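Local coordinates for protein putative cytochrome P450 hydroxylase (Chondromyces apiculatus DSM 436, PDB 6GMF) that is a heme-dependent cytochrome P450 that probably acts as a monooxygenase, inserting oxygen from molecular oxygen into terpene substrates, at residues Arg25-Gly30 with Gly294-Pro299; Arg109-Ala114 with Met356-Leu361; Glu144-Ala149 with Ala187-Val192; Pro279-Phe284 with Phe381-Ser386. All coordinates share one frame; numbering follows the deposited sequence.

Contact 1 (Arg25-Gly30 with Gly294-Pro299); sequences RTSAVG and GDERIP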
loop_
_atom_site.group_PDB
_atom_site.type_symbol
_atom_site.label_atom_id
_atom_site.label_comp_id
_atom_site.label_asym_id
_atom_site.label_seq_id
_atom_site.Cartn_x
_atom_site.Cartn_y
_atom_site.Cartn_z
ATOM N N ARG A 25 4.968 -25.324 2.869
ATOM C CA ARG A 25 5.516 -26.683 3.143
ATOM C C ARG A 25 4.534 -27.749 2.652
ATOM O O ARG A 25 4.947 -28.798 2.224
ATOM C CB ARG A 25 5.771 -26.908 4.641
ATOM C CG ARG A 25 7.233 -26.819 5.064
ATOM C CD ARG A 25 7.441 -26.805 6.575
ATOM N N THR A 26 3.241 -27.444 2.690
ATOM C CA THR A 26 2.138 -28.407 2.537
ATOM C C THR A 26 1.601 -28.480 1.106
ATOM O O THR A 26 1.412 -29.572 0.586
ATOM C CB THR A 26 0.968 -28.037 3.449
ATOM O OG1 THR A 26 1.455 -28.022 4.784
ATOM C CG2 THR A 26 -0.201 -28.994 3.330
ATOM N N SER A 27 1.324 -27.325 0.490
ATOM C CA SER A 27 0.610 -27.305 -0.770
ATOM C C SER A 27 0.837 -25.981 -1.508
ATOM O O SER A 27 1.017 -24.930 -0.877
ATOM C CB SER A 27 -0.857 -27.523 -0.530
ATOM O OG SER A 27 -1.558 -27.464 -1.759
ATOM N N ALA A 28 0.814 -26.068 -2.840
ATOM C CA ALA A 28 0.869 -24.922 -3.738
ATOM C C ALA A 28 -0.333 -24.010 -3.510
ATOM O O ALA A 28 -0.249 -22.787 -3.783
ATOM C CB ALA A 28 0.942 -25.356 -5.186
ATOM N N VAL A 29 -1.464 -24.596 -3.111
ATOM C CA VAL A 29 -2.709 -23.888 -2.936
ATOM C C VAL A 29 -3.338 -24.225 -1.579
ATOM O O VAL A 29 -3.406 -25.392 -1.196
ATOM C CB VAL A 29 -3.656 -24.244 -4.095
ATOM C CG1 VAL A 29 -4.953 -23.481 -3.971
ATOM C CG2 VAL A 29 -2.981 -23.986 -5.433
ATOM N N GLY A 30 -3.824 -23.187 -0.891
ATOM C CA GLY A 30 -4.613 -23.246 0.334
ATOM C C GLY A 30 -5.981 -22.633 0.112
ATOM O O GLY A 30 -6.248 -22.041 -0.946
ATOM N N GLY A 294 1.265 -25.648 -9.363
ATOM C CA GLY A 294 1.970 -26.659 -8.588
ATOM C C GLY A 294 1.170 -27.940 -8.421
ATOM O O GLY A 294 1.082 -28.453 -7.317
ATOM N N ASP A 295 0.582 -28.427 -9.524
ATOM C CA ASP A 295 -0.144 -29.708 -9.609
ATOM C C ASP A 295 -1.432 -29.675 -8.777
ATOM O O ASP A 295 -2.051 -30.704 -8.524
ATOM C CB ASP A 295 0.749 -30.897 -9.229
ATOM C CG ASP A 295 1.368 -31.607 -10.430
ATOM O OD1 ASP A 295 1.860 -30.909 -11.343
ATOM O OD2 ASP A 295 1.337 -32.855 -10.458
ATOM N N GLU A 296 -1.844 -28.476 -8.370
ATOM C CA GLU A 296 -3.115 -28.271 -7.731
ATOM C C GLU A 296 -3.966 -27.542 -8.768
ATOM O O GLU A 296 -3.515 -26.547 -9.375
ATOM C CB GLU A 296 -2.991 -27.442 -6.448
ATOM C CG GLU A 296 -1.948 -27.953 -5.465
ATOM C CD GLU A 296 -2.369 -29.211 -4.739
ATOM O OE1 GLU A 296 -3.556 -29.597 -4.852
ATOM O OE2 GLU A 296 -1.510 -29.799 -4.068
ATOM N N ARG A 297 -5.168 -28.070 -8.989
ATOM C CA ARG A 297 -6.078 -27.500 -9.938
ATOM C C ARG A 297 -6.940 -26.481 -9.174
ATOM O O ARG A 297 -7.335 -26.698 -8.028
ATOM C CB ARG A 297 -6.821 -28.631 -10.661
ATOM C CG ARG A 297 -8.130 -28.215 -11.313
ATOM C CD ARG A 297 -9.257 -28.303 -10.310
ATOM N NE ARG A 297 -10.527 -28.472 -10.986
ATOM C CZ ARG A 297 -11.651 -28.814 -10.381
ATOM N NH1 ARG A 297 -12.790 -28.733 -11.044
ATOM N NH2 ARG A 297 -11.633 -29.214 -9.121
ATOM N N ILE A 298 -7.163 -25.325 -9.804
ATOM C CA ILE A 298 -8.026 -24.291 -9.244
ATOM C C ILE A 298 -9.174 -24.149 -10.232
ATOM O O ILE A 298 -8.957 -23.909 -11.418
ATOM C CB ILE A 298 -7.288 -22.951 -9.028
ATOM C CG1 ILE A 298 -6.098 -23.082 -8.069
ATOM C CG2 ILE A 298 -8.250 -21.884 -8.537
ATOM C CD1 ILE A 298 -5.271 -21.815 -7.979
ATOM N N PRO A 299 -10.424 -24.366 -9.789
ATOM C CA PRO A 299 -11.551 -24.294 -10.710
ATOM C C PRO A 299 -11.731 -22.875 -11.265
ATOM O O PRO A 299 -11.346 -21.876 -10.632
ATOM C CB PRO A 299 -12.782 -24.652 -9.875
ATOM C CG PRO A 299 -12.269 -25.104 -8.530
ATOM C CD PRO A 299 -10.853 -24.572 -8.403
#
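Val-29 and Ala-28 carry the apolar share of this contact, which brings the end of helix 16-26 and the strand after it against the two-stranded hairpin 291-298. CG2 of Val-29 meets Glu-296 CB at 3.6 Å, the two side chains sliding past each other in opposite senses, and lies 4.1 Å from Ile-298 CD1. With Val-29 CG1 anti to the backbone N (chi1 -178°), CG2 is the branch that faces the hairpin. Ala-28 CB packs 3.9 Å from Glu-296 CG, and this methyl sits against the hairpin turn, 3.8 Å from Gly-294 O; a CB on Gly-294 would clash there, and phi of 47° favours glycine too.

The polar atoms gather at one end. Ser-27 OG donates to Val-29 O at 2.8 Å within its own segment, and Glu-296 OE2, swung round by the bend at chi2, approaches Ser-27 OG to 3.3 Å. With aliphatic contacts predominating and no interstrand backbone pairing, the two elements are joined by side-chain packing rather than by sheet extension.

Contact 2 (Arg109-Ala114 with Met356-Leu361); sequences RIRDIA and MLEVLL
Ala-114 and Met-356 have the closest CA atoms here, 5.4 Å apart, where helices 107-119 and 346-363 meet. The axes of the two short segments approach to 9.3 Å and cross at -39°, both running in broadly the same direction. That spacing lets the small Ala-114 be the central point of packing. Its CB has Val-359 CG2 on one flank at 3.7 Å and the methyl CE of Met-356 at the same separation; the bends at chi2 and chi3 bring that thioether round to the alanine, and CE also reaches Ala-114 O at 3.6 Å.

Beside this apolar centre, Arg-111 turns NH1 and NH2 toward Glu-358; both donate to OE1 through bent bonds, the price of sharing one oxygen. The NH2 to OE1 bond, 2.8 Å, uses the syn lone pair; the NH1 to OE1 bond, 2.9 Å, arrives from above the carboxylate plane, 36° out of it. OE1 stays almost exactly in the guanidinium plane, while the two flat groups are turned 42° against each other. A bend at chi3 of Arg-111 carries the guanidinium across to the glutamate.

Glu-107 is a second salt-bridge partner of Arg-111 NH2. By their order in the chain these are probably helices D and L of the P450 fold; their pairing combines a buried apolar core with a partly exposed ion pair, and the two carboxylates round Arg-111 would probably favour its charged form.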
loop_
_atom_site.group_PDB
_atom_site.type_symbol
_atom_site.label_atom_id
_atom_site.label_comp_id
_atom_site.label_asym_id
_atom_site.label_seq_id
_atom_site.Cartn_x
_atom_site.Cartn_y
_atom_site.Cartn_z
ATOM N N ARG A 109 9.232 19.161 -0.707
ATOM C CA ARG A 109 7.985 19.386 0.056
ATOM C C ARG A 109 7.760 18.227 1.032
ATOM O O ARG A 109 7.272 18.449 2.091
ATOM C CB ARG A 109 6.805 19.498 -0.903
ATOM C CG ARG A 109 5.477 19.708 -0.200
ATOM C CD ARG A 109 5.477 20.856 0.782
ATOM N NE ARG A 109 4.214 20.860 1.499
ATOM C CZ ARG A 109 4.056 21.238 2.747
ATOM N NH1 ARG A 109 5.081 21.699 3.439
ATOM N NH2 ARG A 109 2.876 21.142 3.314
ATOM N N ILE A 110 8.054 17.018 0.606
ATOM C CA ILE A 110 7.901 15.840 1.484
ATOM C C ILE A 110 8.831 15.985 2.699
ATOM O O ILE A 110 8.438 15.652 3.811
ATOM C CB ILE A 110 8.105 14.537 0.688
ATOM C CG1 ILE A 110 6.942 14.305 -0.285
ATOM C CG2 ILE A 110 8.293 13.353 1.632
ATOM C CD1 ILE A 110 7.156 13.222 -1.303
ATOM N N ARG A 111 10.070 16.476 2.501
ATOM C CA ARG A 111 11.011 16.671 3.597
ATOM C C ARG A 111 10.435 17.715 4.570
ATOM O O ARG A 111 10.498 17.564 5.763
ATOM C CB ARG A 111 12.380 17.050 3.003
ATOM C CG ARG A 111 13.545 16.975 3.971
ATOM C CD ARG A 111 14.890 16.977 3.263
ATOM N NE ARG A 111 15.054 15.857 2.341
ATOM C CZ ARG A 111 15.369 14.608 2.694
ATOM N NH1 ARG A 111 15.562 14.301 3.964
ATOM N NH2 ARG A 111 15.483 13.671 1.773
ATOM N N ASP A 112 9.826 18.748 4.019
ATOM C CA ASP A 112 9.246 19.810 4.866
ATOM C C ASP A 112 8.102 19.223 5.687
ATOM O O ASP A 112 7.972 19.564 6.809
ATOM C CB ASP A 112 8.800 21.004 4.023
ATOM C CG ASP A 112 9.928 21.948 3.659
ATOM O OD1 ASP A 112 10.997 21.814 4.216
ATOM O OD2 ASP A 112 9.700 22.791 2.819
ATOM N N ILE A 113 7.287 18.396 5.067
ATOM C CA ILE A 113 6.153 17.772 5.789
ATOM C C ILE A 113 6.731 16.881 6.885
ATOM O O ILE A 113 6.256 16.926 7.966
ATOM C CB ILE A 113 5.279 17.000 4.794
ATOM C CG1 ILE A 113 4.581 17.963 3.845
ATOM C CG2 ILE A 113 4.277 16.127 5.510
ATOM C CD1 ILE A 113 3.887 17.292 2.705
ATOM N N ALA A 114 7.766 16.121 6.565
ATOM C CA ALA A 114 8.371 15.235 7.571
ATOM C C ALA A 114 8.861 16.063 8.762
ATOM O O ALA A 114 8.620 15.690 9.869
ATOM C CB ALA A 114 9.471 14.420 6.947
ATOM N N MET A 356 10.633 10.186 5.449
ATOM C CA MET A 356 10.111 10.218 6.793
ATOM C C MET A 356 11.084 9.507 7.739
ATOM O O MET A 356 11.340 9.980 8.846
ATOM C CB MET A 356 8.734 9.552 6.888
ATOM C CG MET A 356 7.995 9.814 8.154
ATOM S SD MET A 356 7.550 11.551 8.342
ATOM C CE MET A 356 8.656 12.057 9.653
ATOM N N LEU A 357 11.637 8.372 7.313
ATOM C CA LEU A 357 12.548 7.646 8.187
ATOM C C LEU A 357 13.862 8.445 8.333
ATOM O O LEU A 357 14.427 8.488 9.437
ATOM C CB LEU A 357 12.786 6.243 7.636
ATOM C CG LEU A 357 11.596 5.294 7.788
ATOM C CD1 LEU A 357 11.881 4.044 7.024
ATOM C CD2 LEU A 357 11.288 4.977 9.253
ATOM N N GLU A 358 14.325 9.110 7.274
ATOM C CA GLU A 358 15.556 9.955 7.376
ATOM C C GLU A 358 15.359 11.030 8.455
ATOM O O GLU A 358 16.242 11.281 9.289
ATOM C CB GLU A 358 15.901 10.664 6.068
ATOM C CG GLU A 358 16.682 9.839 5.084
ATOM C CD GLU A 358 16.813 10.512 3.722
ATOM O OE1 GLU A 358 16.033 11.472 3.424
ATOM O OE2 GLU A 358 17.669 10.089 2.939
ATOM N N VAL A 359 14.184 11.655 8.464
ATOM C CA VAL A 359 13.922 12.731 9.402
ATOM C C VAL A 359 13.742 12.153 10.810
ATOM O O VAL A 359 14.268 12.691 11.800
ATOM C CB VAL A 359 12.734 13.567 8.909
ATOM C CG1 VAL A 359 12.307 14.621 9.924
ATOM C CG2 VAL A 359 13.072 14.211 7.570
ATOM N N LEU A 360 12.935 11.100 10.948
ATOM C CA LEU A 360 12.741 10.514 12.286
ATOM C C LEU A 360 14.082 10.075 12.888
ATOM O O LEU A 360 14.372 10.339 14.083
ATOM C CB LEU A 360 11.828 9.298 12.177
ATOM C CG LEU A 360 10.342 9.593 12.047
ATOM C CD1 LEU A 360 9.622 8.351 11.538
ATOM C CD2 LEU A 360 9.762 10.052 13.377
ATOM N N LEU A 361 14.865 9.362 12.080
ATOM C CA LEU A 361 16.092 8.749 12.562
ATOM C C LEU A 361 17.078 9.847 12.938
ATOM O O LEU A 361 17.830 9.659 13.898
ATOM C CB LEU A 361 16.691 7.833 11.491
ATOM C CG LEU A 361 15.965 6.511 11.258
ATOM C CD1 LEU A 361 16.762 5.579 10.356
ATOM C CD2 LEU A 361 15.619 5.829 12.555
#

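Contact 3 (Glu144-Ala149 with Ala187-Val192); sequences EMLGVA and AYFSEV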
loop_
_atom_site.group_PDB
_atom_site.type_symbol
_atom_site.label_atom_id
_atom_site.label_comp_id
_atom_site.label_asym_id
_atom_site.label_seq_id
_atom_site.Cartn_x
_atom_site.Cartn_y
_atom_site.Cartn_z
ATOM N N GLU A 144 -1.963 17.301 -1.491
ATOM C CA GLU A 144 -1.242 18.389 -2.179
ATOM C C GLU A 144 -1.098 18.046 -3.658
ATOM O O GLU A 144 -1.273 18.935 -4.523
ATOM C CB GLU A 144 0.096 18.652 -1.499
ATOM C CG GLU A 144 -0.163 19.347 -0.182
ATOM C CD GLU A 144 1.021 19.902 0.557
ATOM O OE1 GLU A 144 2.149 19.982 -0.051
ATOM O OE2 GLU A 144 0.806 20.236 1.755
ATOM N N MET A 145 -0.793 16.782 -3.966
ATOM C CA MET A 145 -0.634 16.372 -5.366
ATOM C C MET A 145 -1.936 16.547 -6.142
ATOM O O MET A 145 -1.934 16.972 -7.315
ATOM C CB MET A 145 -0.191 14.919 -5.470
ATOM C CG MET A 145 1.241 14.759 -5.133
ATOM S SD MET A 145 1.739 13.040 -5.408
ATOM C CE MET A 145 1.207 12.748 -7.083
ATOM N N LEU A 146 -3.054 16.276 -5.483
ATOM C CA LEU A 146 -4.365 16.458 -6.109
ATOM C C LEU A 146 -4.897 17.899 -6.091
ATOM O O LEU A 146 -6.010 18.149 -6.562
ATOM C CB LEU A 146 -5.348 15.543 -5.386
ATOM C CG LEU A 146 -5.193 14.062 -5.697
ATOM C CD1 LEU A 146 -6.007 13.248 -4.718
ATOM C CD2 LEU A 146 -5.600 13.747 -7.132
ATOM N N GLY A 147 -4.171 18.848 -5.526
ATOM C CA GLY A 147 -4.595 20.212 -5.567
ATOM C C GLY A 147 -5.774 20.517 -4.655
ATOM O O GLY A 147 -6.559 21.417 -4.951
ATOM N N VAL A 148 -5.893 19.814 -3.527
ATOM C CA VAL A 148 -7.003 20.059 -2.576
ATOM C C VAL A 148 -6.847 21.466 -1.972
ATOM O O VAL A 148 -5.781 21.823 -1.572
ATOM C CB VAL A 148 -7.032 18.985 -1.477
ATOM C CG1 VAL A 148 -8.051 19.312 -0.404
ATOM C CG2 VAL A 148 -7.325 17.601 -2.026
ATOM N N ALA A 149 -7.935 22.232 -1.935
ATOM C CA ALA A 149 -7.953 23.611 -1.413
ATOM C C ALA A 149 -7.693 23.548 0.088
ATOM O O ALA A 149 -8.073 22.583 0.760
ATOM C CB ALA A 149 -9.283 24.265 -1.712
ATOM N N ALA A 187 -18.133 14.600 -5.265
ATOM C CA ALA A 187 -18.793 15.871 -5.479
ATOM C C ALA A 187 -17.725 16.967 -5.525
ATOM O O ALA A 187 -17.651 17.791 -6.444
ATOM C CB ALA A 187 -19.818 16.084 -4.388
ATOM N N TYR A 188 -16.813 16.919 -4.558
ATOM C CA TYR A 188 -15.785 17.897 -4.501
ATOM C C TYR A 188 -14.861 17.769 -5.716
ATOM O O TYR A 188 -14.554 18.764 -6.426
ATOM C CB TYR A 188 -14.987 17.753 -3.200
ATOM C CG TYR A 188 -13.781 18.669 -3.191
ATOM C CD1 TYR A 188 -13.956 20.044 -3.221
ATOM C CD2 TYR A 188 -12.473 18.193 -3.193
ATOM C CE1 TYR A 188 -12.883 20.920 -3.240
ATOM C CE2 TYR A 188 -11.389 19.060 -3.210
ATOM C CZ TYR A 188 -11.600 20.425 -3.243
ATOM O OH TYR A 188 -10.545 21.293 -3.255
ATOM N N PHE A 189 -14.380 16.563 -6.004
ATOM C CA PHE A 189 -13.428 16.500 -7.127
ATOM C C PHE A 189 -14.105 16.766 -8.476
ATOM O O PHE A 189 -13.448 17.206 -9.384
ATOM C CB PHE A 189 -12.625 15.203 -7.044
ATOM C CG PHE A 189 -11.464 15.338 -6.115
ATOM C CD1 PHE A 189 -10.323 16.003 -6.523
ATOM C CD2 PHE A 189 -11.521 14.807 -4.846
ATOM C CE1 PHE A 189 -9.259 16.169 -5.650
ATOM C CE2 PHE A 189 -10.437 14.921 -3.994
ATOM C CZ PHE A 189 -9.322 15.628 -4.388
ATOM N N SER A 190 -15.414 16.565 -8.579
ATOM C CA SER A 190 -16.148 16.965 -9.818
ATOM C C SER A 190 -16.011 18.478 -10.008
ATOM O O SER A 190 -15.757 18.968 -11.106
ATOM C CB SER A 190 -17.611 16.590 -9.763
ATOM O OG SER A 190 -17.790 15.202 -9.735
ATOM N N GLU A 191 -16.203 19.214 -8.904
ATOM C CA GLU A 191 -16.174 20.639 -8.919
ATOM C C GLU A 191 -14.759 21.085 -9.288
ATOM O O GLU A 191 -14.593 22.003 -10.096
ATOM C CB GLU A 191 -16.584 21.190 -7.553
ATOM C CG GLU A 191 -17.090 22.616 -7.602
ATOM N N VAL A 192 -13.762 20.431 -8.665
ATOM C CA VAL A 192 -12.346 20.713 -8.881
ATOM C C VAL A 192 -12.041 20.521 -10.370
ATOM O O VAL A 192 -11.354 21.347 -10.982
ATOM C CB VAL A 192 -11.428 19.807 -8.027
ATOM C CG1 VAL A 192 -9.980 19.938 -8.444
ATOM C CG2 VAL A 192 -11.559 20.073 -6.525
#
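Phe-189 and Val-148 form the tight part of this contact: CZ of the phenylalanine meets Val-148 CG2 at 3.7 Å, with the side chains crossing at about a right angle. The same ring end lies against Leu-146, whose CB is 4.0 Å from Phe-189 CE1, while Leu-146 O sits in the ring plane at the edge, 3.9 Å from CE1. All three residues are buried. Gly-147, with positive phi in a Schellman motif ending helix 136-145, turns the chain so that both Leu-146 and Val-148 can meet the ring.

The looser side is held by Tyr-188, which is partly exposed. A chi1 of 173° points the Tyr-188 ring away from its own backbone N and out past Val-148, until OH accepts a hydrogen bond from Ala-149 N, 3.1 Å long and nearly straight at 170°. The donor approaches near the ring plane; Ala-149 CB, 3.6 Å from the same OH, completes the contact, and Val-192 CG2, one helical turn on, lies over one face of the ring toward its rim. A phenylalanine in place of Tyr-188 would probably leave the Ala-149 N-H without this acceptor and the turn less firmly tied to the helix.

Around the packed side, Phe-156 of helix 153-163, Ile-205 of helix 204-210 and Leu-224 of helix 220-251 all touch Phe-189, so the turn after helix 136-145 and helix 177-198 meet where three further helices converge.

Contact 4 (Pro279-Phe284 with Phe381-Ser386); sequences PAQCIF and FIRSPS. With HEM (protoporphyrin IX containing Fe), chain B.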
loop_
_atom_site.group_PDB
_atom_site.type_symbol
_atom_site.label_atom_id
_atom_site.label_comp_id
_atom_site.label_asym_id
_atom_site.label_seq_id
_atom_site.Cartn_x
_atom_site.Cartn_y
_atom_site.Cartn_z
ATOM N N PRO A 279 3.396 -4.515 3.364
ATOM C CA PRO A 279 2.149 -3.830 3.663
ATOM C C PRO A 279 0.930 -4.525 3.044
ATOM O O PRO A 279 -0.021 -4.739 3.760
ATOM C CB PRO A 279 2.356 -2.432 3.117
ATOM C CG PRO A 279 3.824 -2.195 3.304
ATOM C CD PRO A 279 4.459 -3.537 3.035
ATOM N N ALA A 280 0.979 -4.758 1.721
ATOM C CA ALA A 280 -0.056 -5.497 1.077
ATOM C C ALA A 280 0.304 -6.985 1.179
ATOM O O ALA A 280 1.228 -7.452 0.488
ATOM C CB ALA A 280 -0.200 -5.047 -0.338
ATOM N N GLN A 281 -0.387 -7.707 2.085
ATOM C CA GLN A 281 0.028 -9.079 2.339
ATOM C C GLN A 281 -0.385 -10.005 1.195
ATOM O O GLN A 281 0.234 -11.022 0.944
ATOM C CB GLN A 281 -0.570 -9.561 3.656
ATOM C CG GLN A 281 0.007 -8.818 4.864
ATOM C CD GLN A 281 1.173 -9.514 5.498
ATOM O OE1 GLN A 281 2.312 -9.007 5.544
ATOM N NE2 GLN A 281 0.912 -10.731 5.906
ATOM N N CYS A 282 -1.497 -9.652 0.561
ATOM C CA CYS A 282 -1.974 -10.339 -0.567
ATOM C C CYS A 282 -2.767 -9.394 -1.451
ATOM O O CYS A 282 -3.075 -8.282 -1.023
ATOM C CB CYS A 282 -2.816 -11.541 -0.189
ATOM S SG CYS A 282 -4.361 -11.121 0.644
ATOM N N ILE A 283 -3.054 -9.894 -2.659
ATOM C CA ILE A 283 -3.871 -9.169 -3.566
ATOM C C ILE A 283 -4.939 -10.113 -4.099
ATOM O O ILE A 283 -5.021 -11.218 -3.608
ATOM C CB ILE A 283 -3.016 -8.457 -4.610
ATOM C CG1 ILE A 283 -2.126 -9.405 -5.407
ATOM C CG2 ILE A 283 -2.234 -7.323 -3.930
ATOM C CD1 ILE A 283 -1.212 -8.685 -6.406
ATOM N N PHE A 284 -5.743 -9.649 -5.058
ATOM C CA PHE A 284 -6.914 -10.414 -5.487
ATOM C C PHE A 284 -6.870 -10.727 -6.980
ATOM O O PHE A 284 -6.524 -9.855 -7.807
ATOM C CB PHE A 284 -8.187 -9.615 -5.208
ATOM C CG PHE A 284 -8.544 -9.528 -3.747
ATOM C CD1 PHE A 284 -7.835 -8.707 -2.886
ATOM C CD2 PHE A 284 -9.546 -10.328 -3.223
ATOM C CE1 PHE A 284 -8.184 -8.635 -1.545
ATOM C CE2 PHE A 284 -9.902 -10.233 -1.885
ATOM C CZ PHE A 284 -9.210 -9.390 -1.062
ATOM N N PHE A 381 -5.183 -8.581 5.091
ATOM C CA PHE A 381 -4.863 -8.061 3.756
ATOM C C PHE A 381 -3.817 -6.961 3.833
ATOM O O PHE A 381 -2.919 -6.970 2.983
ATOM C CB PHE A 381 -6.143 -7.592 3.077
ATOM C CG PHE A 381 -7.106 -8.746 2.956
ATOM C CD1 PHE A 381 -6.987 -9.664 1.928
ATOM C CD2 PHE A 381 -8.059 -8.975 3.936
ATOM C CE1 PHE A 381 -7.850 -10.746 1.835
ATOM C CE2 PHE A 381 -8.931 -10.050 3.832
ATOM C CZ PHE A 381 -8.806 -10.949 2.801
ATOM N N ILE A 382 -3.961 -6.023 4.778
ATOM C CA ILE A 382 -2.999 -4.945 4.989
ATOM C C ILE A 382 -2.396 -5.146 6.367
ATOM O O ILE A 382 -3.141 -5.158 7.371
ATOM C CB ILE A 382 -3.671 -3.570 4.884
ATOM C CG1 ILE A 382 -4.294 -3.350 3.515
ATOM C CG2 ILE A 382 -2.651 -2.473 5.174
ATOM C CD1 ILE A 382 -3.267 -3.188 2.436
ATOM N N ARG A 383 -1.070 -5.231 6.428
ATOM C CA ARG A 383 -0.310 -5.456 7.685
ATOM C C ARG A 383 0.158 -4.088 8.219
ATOM O O ARG A 383 1.002 -3.437 7.582
ATOM C CB ARG A 383 0.876 -6.373 7.377
ATOM C CG ARG A 383 1.773 -6.635 8.569
ATOM C CD ARG A 383 1.269 -7.808 9.357
ATOM N NE ARG A 383 2.334 -8.393 10.192
ATOM C CZ ARG A 383 2.200 -8.990 11.371
ATOM N NH1 ARG A 383 1.014 -9.222 11.875
ATOM N NH2 ARG A 383 3.280 -9.358 12.040
ATOM N N SER A 384 -0.423 -3.623 9.333
ATOM C CA SER A 384 -0.125 -2.319 9.873
ATOM C C SER A 384 -0.418 -2.303 11.367
ATOM O O SER A 384 -1.349 -2.945 11.814
ATOM C CB SER A 384 -0.916 -1.255 9.178
ATOM O OG SER A 384 -2.274 -1.293 9.588
ATOM N N PRO A 385 0.357 -1.551 12.152
ATOM C CA PRO A 385 0.023 -1.361 13.560
ATOM C C PRO A 385 -1.248 -0.509 13.728
ATOM O O PRO A 385 -1.406 0.538 13.095
ATOM C CB PRO A 385 1.256 -0.688 14.173
ATOM C CG PRO A 385 2.299 -0.639 13.101
ATOM C CD PRO A 385 1.629 -0.938 11.779
ATOM N N SER A 386 -2.179 -0.965 14.572
ATOM C CA SER A 386 -3.386 -0.208 14.890
ATOM C C SER A 386 -3.050 1.082 15.655
ATOM O O SER A 386 -3.755 2.076 15.556
ATOM C CB SER A 386 -4.374 -1.061 15.651
ATOM O OG SER A 386 -3.850 -1.418 16.918
HETATM C CHA HEM B . -1.014 -1.322 -7.395
HETATM C CHB HEM B . 1.274 -2.260 -3.380
HETATM C CHC HEM B . 1.569 2.496 -2.531
HETATM C CHD HEM B . -1.068 3.409 -6.361
HETATM C C1A HEM B . -0.371 -1.991 -6.381
HETATM C C2A HEM B . -0.162 -3.398 -6.426
HETATM C C3A HEM B . 0.472 -3.669 -5.257
HETATM C C4A HEM B . 0.658 -2.440 -4.574
HETATM C CMA HEM B . 0.884 -5.006 -4.691
HETATM C CAA HEM B . -0.554 -4.394 -7.482
HETATM C CBA HEM B . -2.041 -4.833 -7.397
HETATM C CGA HEM B . -2.393 -5.939 -8.369
HETATM O O1A HEM B . -1.496 -6.495 -9.052
HETATM O O2A HEM B . -3.613 -6.310 -8.324
HETATM C C1B HEM B . 1.560 -1.037 -2.753
HETATM C C2B HEM B . 2.321 -0.873 -1.542
HETATM C C3B HEM B . 2.410 0.456 -1.272
HETATM C C4B HEM B . 1.703 1.127 -2.366
HETATM C CMB HEM B . 2.848 -2.026 -0.787
HETATM C CAB HEM B . 3.132 1.207 -0.173
HETATM C CBB HEM B . 4.106 0.635 0.456
HETATM C C1C HEM B . 0.943 3.200 -3.498
HETATM C C2C HEM B . 0.841 4.633 -3.530
HETATM C C3C HEM B . 0.070 4.856 -4.659
HETATM C C4C HEM B . -0.307 3.619 -5.230
HETATM C CMC HEM B . 1.585 5.605 -2.661
HETATM C CAC HEM B . -0.355 6.119 -5.263
HETATM C CBC HEM B . -0.266 7.296 -4.691
HETATM C C1D HEM B . -1.284 2.178 -6.923
HETATM C C2D HEM B . -2.116 2.000 -8.149
HETATM C C3D HEM B . -2.085 0.684 -8.445
HETATM C C4D HEM B . -1.252 0.059 -7.413
HETATM C CMD HEM B . -2.781 3.173 -8.850
HETATM C CAD HEM B . -2.781 0.013 -9.596
HETATM C CBD HEM B . -1.926 -0.205 -10.856
HETATM C CGD HEM B . -2.648 -0.984 -11.936
HETATM O O1D HEM B . -2.193 -0.883 -13.088
HETATM O O2D HEM B . -3.634 -1.711 -11.648
HETATM N NA HEM B . 0.148 -1.404 -5.237
HETATM N NB HEM B . 1.246 0.180 -3.181
HETATM N NC HEM B . 0.211 2.589 -4.498
HETATM N ND HEM B . -0.850 0.945 -6.489
HETATM FE FE HEM B . 0.266 0.571 -4.938
HETATM O O HOH W 1 -4.180 -6.148 0.344
HETATM O O HOH W 2 -1.639 0.250 -3.800
#
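Gln-281 bonds to Phe-381 through its backbone: N donates to Phe-381 O at 2.8 Å, while Arg-383 N donates to Pro-279 O at 2.9 Å, making a single antiparallel bridge centred on Ala-280 and Ile-382. The Gln-281 side chain passes slantwise over the base of Arg-383. CB lies 3.6 Å from Phe-381 O; CG, also at 3.6 Å, meets Arg-383 CB; and CD, beyond the bend at chi2, stays 3.7 Å from that CB. With an alanine here, Arg-383 CB would probably lose this neighbour and a gap open beside it. That arginine's guanidinium has a salt bridge to Glu-277 and a cation-pi contact with Trp-376.

Cys-282 SG contacts Phe-381 CD1 at 3.3 Å, oblique to the ring; Phe-284 CZ touches Phe-381 CE1 at 3.5 Å, the planes 22° apart but the rings, centroids 5.4 Å apart, hardly overlapping. Pro-279 and Ile-283 line the heme pocket; two backbone bonds, apolar packing and a water donating to Cys-282 O and Phe-381 O join their loop to 381-386.

Contact 4 is the one that touches the heme; its centre is about 8 Å from that of the chain, and the others stand further out. Contact 1 is centred about 22 Å from contact 4, with the side chain of Ile-298 about 9 Å from that of the heme-binding Arg-285. Contacts 2 and 3, with centres about 25 Å apart, are joined directly by a salt bridge, Arg-109 NE to Glu-144 OE1, 2.7 Å. Neither reaches the cofactor: the side chains of Met-356 and Leu-146 lie about 12 Å and 8 Å from it. Contact 1 lies across the chain's centre from contacts 2 and 3, their centres about 44 and 46 Å from its own.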